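Long-range contact in ornithine carbamoyltransferase, anabolic (Campylobacter jejuni subsp. jejuni, PDB 3TPF), which transfers the carbamoyl group of carbamoyl phosphate to L-ornithine, giving L-citrulline and phosphate in the arginine biosynthesis pathway: residues 120-133 with 157-171. Sequence-based numbering, arbitrary orientation.
Sequences LSELYHPTQVLGDL and NMCNSWLITAAILGF
N157, which opens helix 157-169 and probably binds L-ornithine, turns its amide onto the turn before helix 126-133: ND2 donates to S121 O at 3.0 Å, with that oxygen in the amide plane. CG stands between backbone N and carbonyl carbon (chi1 54°), which brings ND2 beside the L120 methyls. M158, a selenomethionine, folds back through bends at chi2 and chi3 until SE lies 3.5 Å from Q128 CG and obliquely beside the H125 ring. A second side-chain hydrogen bond holds the turn, N160 ND2 to L123 O at 2.7 Å. S161 then meets the N-cap of the other helix, its OG accepting from H125 N at 2.9 Å while lying at the edge of the Y124 ring; the phenol OH of Y124 is hydrogen-bonded elsewhere, to R9.

The two helices illustrate how transcarbamoylases join their domains: helix 126-138 leaves the carbamoyl phosphate half, and over residues 126-133 it crosses helix 157-169, of the Rossmann-like ornithine half, at -57°, the axes 9.3 Å apart. H125, P126, T127 and Q128 probably bind carbamoyl phosphate, so both substrate sites probably adjoin here.

W162 takes V129 CG2 over the face of its five-membered ring, V129 being a knob among M158, S161, W162 and T165. In the ring plane W162 NE1 gives a nearly straight bond (174°) to the anti lone pair of D132 OD2, 3.3 Å away, the carboxylate almost coplanar with the indole. I164 CD1 meets Y124 CE2 at 3.4 Å, and T165 OG1 and V129 CG1 meet tip to tip. Farther on, L133 CD2 packs on L169 CD1, while L133 CD1 touches W162 CH2 and lies 3.6 Å from F171 CE2.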
# COMPACT_ATOMS: atom_id res chain seq x y z
N LEU B 120 17.29 -5.18 6.00
CA LEU B 120 18.15 -4.26 6.72
C LEU B 120 17.96 -4.35 8.26
O LEU B 120 16.87 -4.35 8.74
CB LEU B 120 17.98 -2.82 6.33
CG LEU B 120 18.91 -1.89 7.18
CD1 LEU B 120 19.57 -0.86 6.23
CD2 LEU B 120 18.19 -1.22 8.27
N SER B 121 19.06 -4.55 8.96
CA SER B 121 19.03 -4.65 10.40
C SER B 121 20.18 -3.87 10.97
O SER B 121 21.03 -3.43 10.22
CB SER B 121 19.12 -6.10 10.86
OG SER B 121 20.43 -6.61 10.74
N GLU B 122 20.24 -3.71 12.26
CA GLU B 122 21.31 -2.88 12.81
C GLU B 122 22.68 -3.55 12.62
O GLU B 122 23.73 -2.87 12.58
CB GLU B 122 21.04 -2.47 14.29
CG GLU B 122 21.43 -3.47 15.38
CD GLU B 122 20.48 -4.68 15.49
OE1 GLU B 122 20.51 -5.38 16.55
OE2 GLU B 122 19.72 -4.94 14.49
N LEU B 123 22.66 -4.87 12.53
CA LEU B 123 23.92 -5.63 12.33
C LEU B 123 24.34 -5.76 10.84
O LEU B 123 25.52 -5.79 10.55
CB LEU B 123 23.84 -7.03 12.90
CG LEU B 123 23.66 -7.13 14.36
CD1 LEU B 123 23.66 -8.60 14.64
CD2 LEU B 123 24.80 -6.59 15.21
N TYR B 124 23.38 -5.95 9.94
CA TYR B 124 23.77 -6.40 8.57
C TYR B 124 22.84 -5.81 7.52
O TYR B 124 21.65 -5.64 7.74
CB TYR B 124 23.73 -7.89 8.41
CG TYR B 124 24.50 -8.69 9.42
CD1 TYR B 124 23.85 -9.51 10.31
CD2 TYR B 124 25.84 -8.69 9.43
CE1 TYR B 124 24.53 -10.25 11.24
CE2 TYR B 124 26.54 -9.42 10.36
CZ TYR B 124 25.86 -10.19 11.26
OH TYR B 124 26.55 -10.91 12.21
N HIS B 125 23.41 -5.47 6.40
CA HIS B 125 22.62 -5.00 5.29
C HIS B 125 22.98 -5.74 4.01
O HIS B 125 23.39 -5.15 3.05
CB HIS B 125 22.74 -3.49 5.15
CG HIS B 125 21.74 -2.89 4.19
ND1 HIS B 125 20.66 -3.60 3.70
CD2 HIS B 125 21.69 -1.67 3.59
CE1 HIS B 125 20.00 -2.86 2.83
NE2 HIS B 125 20.60 -1.69 2.74
N PRO B 126 22.83 -7.06 4.01
CA PRO B 126 23.35 -7.90 2.91
C PRO B 126 22.81 -7.69 1.54
O PRO B 126 23.57 -7.88 0.60
CB PRO B 126 22.96 -9.30 3.33
CG PRO B 126 21.74 -9.08 4.17
CD PRO B 126 22.06 -7.85 4.97
N THR B 127 21.55 -7.40 1.37
CA THR B 127 21.05 -7.20 -0.04
C THR B 127 21.77 -5.98 -0.69
O THR B 127 22.13 -5.98 -1.87
CB THR B 127 19.55 -6.99 -0.16
OG1 THR B 127 19.17 -5.89 0.69
CG2 THR B 127 18.79 -8.22 0.23
N GLN B 128 22.14 -5.01 0.14
CA GLN B 128 22.90 -3.87 -0.36
C GLN B 128 24.31 -4.28 -0.85
O GLN B 128 24.79 -3.88 -1.92
CB GLN B 128 22.97 -2.78 0.72
CG GLN B 128 23.68 -1.54 0.24
CD GLN B 128 22.96 -0.77 -0.90
OE1 GLN B 128 21.72 -0.70 -0.94
NE2 GLN B 128 23.75 -0.11 -1.80
N VAL B 129 24.98 -5.04 -0.01
CA VAL B 129 26.32 -5.48 -0.39
C VAL B 129 26.23 -6.31 -1.61
O VAL B 129 27.06 -6.18 -2.47
CB VAL B 129 26.97 -6.16 0.75
CG1 VAL B 129 28.18 -6.93 0.30
CG2 VAL B 129 27.22 -5.12 1.84
N LEU B 130 25.18 -7.10 -1.79
CA LEU B 130 25.11 -7.90 -3.04
C LEU B 130 25.05 -6.98 -4.21
O LEU B 130 25.63 -7.22 -5.26
CB LEU B 130 23.91 -8.80 -3.09
CG LEU B 130 23.99 -10.16 -2.46
CD1 LEU B 130 22.66 -10.77 -2.55
CD2 LEU B 130 24.98 -11.06 -3.12
N GLY B 131 24.31 -5.89 -4.06
CA GLY B 131 24.14 -4.92 -5.18
C GLY B 131 25.38 -4.11 -5.53
O GLY B 131 25.74 -3.90 -6.68
N ASP B 132 26.09 -3.74 -4.48
CA ASP B 132 27.41 -3.16 -4.59
C ASP B 132 28.34 -4.10 -5.37
O ASP B 132 28.95 -3.70 -6.36
CB ASP B 132 27.98 -2.87 -3.19
CG ASP B 132 27.28 -1.71 -2.50
OD1 ASP B 132 26.34 -1.11 -3.11
OD2 ASP B 132 27.74 -1.28 -1.39
N LEU B 133 28.36 -5.33 -4.99
CA LEU B 133 29.16 -6.37 -5.68
C LEU B 133 28.84 -6.46 -7.15
O LEU B 133 29.71 -6.41 -8.02
CB LEU B 133 28.87 -7.71 -5.06
CG LEU B 133 30.01 -8.64 -4.75
CD1 LEU B 133 31.22 -7.90 -4.25
CD2 LEU B 133 29.51 -9.54 -3.64
N ASN B 157 26.06 -1.29 10.20
CA ASN B 157 25.66 -2.52 9.44
C ASN B 157 26.39 -2.72 8.11
O ASN B 157 26.83 -3.82 7.79
CB ASN B 157 24.13 -2.60 9.20
CG ASN B 157 23.57 -1.38 8.53
OD1 ASN B 157 24.32 -0.51 8.03
ND2 ASN B 157 22.26 -1.27 8.54
N MSE B 158 26.51 -1.65 7.35
CA MSE B 158 27.16 -1.67 6.01
C MSE B 158 28.62 -2.10 6.10
O MSE B 158 29.14 -2.86 5.26
CB MSE B 158 27.16 -0.28 5.37
CG MSE B 158 25.89 -0.04 4.61
SE MSE B 158 25.66 -1.30 3.12
CE MSE B 158 27.26 -0.86 2.02
N CYS B 159 29.28 -1.63 7.16
CA CYS B 159 30.67 -1.96 7.44
C CYS B 159 30.81 -3.43 7.74
O CYS B 159 31.70 -4.12 7.22
CB CYS B 159 31.16 -1.15 8.66
SG CYS B 159 32.81 -1.55 9.17
N ASN B 160 29.95 -3.90 8.63
CA ASN B 160 29.91 -5.29 9.00
C ASN B 160 29.76 -6.19 7.76
O ASN B 160 30.48 -7.14 7.56
CB ASN B 160 28.71 -5.56 9.87
CG ASN B 160 28.80 -4.94 11.20
OD1 ASN B 160 29.88 -4.80 11.79
ND2 ASN B 160 27.65 -4.65 11.75
N SER B 161 28.78 -5.87 6.95
CA SER B 161 28.48 -6.70 5.83
C SER B 161 29.57 -6.62 4.78
O SER B 161 29.89 -7.64 4.13
CB SER B 161 27.15 -6.32 5.23
OG SER B 161 26.10 -6.62 6.11
N TRP B 162 30.20 -5.44 4.62
CA TRP B 162 31.41 -5.40 3.72
C TRP B 162 32.57 -6.19 4.28
O TRP B 162 33.28 -6.89 3.55
CB TRP B 162 31.82 -4.00 3.29
CG TRP B 162 31.29 -3.70 1.88
CD1 TRP B 162 30.37 -2.80 1.57
CD2 TRP B 162 31.60 -4.40 0.64
NE1 TRP B 162 30.06 -2.89 0.23
CE2 TRP B 162 30.82 -3.84 -0.35
CE3 TRP B 162 32.45 -5.42 0.32
CZ2 TRP B 162 30.86 -4.24 -1.66
CZ3 TRP B 162 32.50 -5.83 -1.00
CH2 TRP B 162 31.69 -5.24 -1.97
N LEU B 163 32.72 -6.13 5.58
CA LEU B 163 33.86 -6.79 6.20
C LEU B 163 33.75 -8.28 5.94
O LEU B 163 34.66 -8.91 5.41
CB LEU B 163 33.94 -6.50 7.72
CG LEU B 163 34.89 -7.31 8.59
CD1 LEU B 163 36.29 -7.23 8.00
CD2 LEU B 163 34.86 -6.84 10.05
N ILE B 164 32.56 -8.77 6.25
CA ILE B 164 32.18 -10.18 6.08
C ILE B 164 32.30 -10.67 4.67
O ILE B 164 32.84 -11.74 4.43
CB ILE B 164 30.70 -10.34 6.42
CG1 ILE B 164 30.56 -10.44 7.92
CG2 ILE B 164 30.00 -11.48 5.67
CD1 ILE B 164 29.12 -10.19 8.35
N THR B 165 31.72 -9.92 3.76
CA THR B 165 31.66 -10.34 2.36
C THR B 165 33.07 -10.35 1.76
O THR B 165 33.43 -11.24 0.99
CB THR B 165 30.82 -9.39 1.51
OG1 THR B 165 29.53 -9.31 2.07
CG2 THR B 165 30.75 -9.87 0.08
N ALA B 166 33.87 -9.36 2.15
CA ALA B 166 35.27 -9.28 1.73
C ALA B 166 35.99 -10.56 2.16
O ALA B 166 36.72 -11.21 1.41
CB ALA B 166 35.89 -8.06 2.38
N ALA B 167 35.67 -10.91 3.38
CA ALA B 167 36.27 -12.02 4.07
C ALA B 167 35.95 -13.33 3.36
O ALA B 167 36.85 -14.24 3.25
CB ALA B 167 35.75 -12.10 5.52
N ILE B 168 34.71 -13.44 2.91
CA ILE B 168 34.28 -14.68 2.27
C ILE B 168 34.87 -14.77 0.89
O ILE B 168 35.42 -15.80 0.48
CB ILE B 168 32.75 -14.83 2.20
CG1 ILE B 168 32.17 -15.00 3.62
CG2 ILE B 168 32.40 -16.07 1.39
CD1 ILE B 168 30.69 -14.87 3.78
N LEU B 169 34.82 -13.64 0.19
CA LEU B 169 35.12 -13.64 -1.23
C LEU B 169 36.59 -13.68 -1.55
O LEU B 169 36.98 -14.09 -2.64
CB LEU B 169 34.48 -12.46 -1.87
CG LEU B 169 32.95 -12.52 -2.15
CD1 LEU B 169 32.62 -11.17 -2.76
CD2 LEU B 169 32.48 -13.61 -3.11
N GLY B 170 37.40 -13.25 -0.58
CA GLY B 170 38.86 -13.17 -0.76
C GLY B 170 39.39 -11.80 -1.21
O GLY B 170 40.51 -11.67 -1.74
N PHE B 171 38.60 -10.77 -0.97
CA PHE B 171 38.93 -9.43 -1.41
C PHE B 171 39.98 -8.84 -0.53
O PHE B 171 40.28 -9.35 0.56
CB PHE B 171 37.70 -8.50 -1.31
CG PHE B 171 36.71 -8.65 -2.42
CD1 PHE B 171 36.76 -9.71 -3.31
CD2 PHE B 171 35.68 -7.72 -2.55
CE1 PHE B 171 35.81 -9.84 -4.30
CE2 PHE B 171 34.76 -7.83 -3.55
CZ PHE B 171 34.82 -8.89 -4.44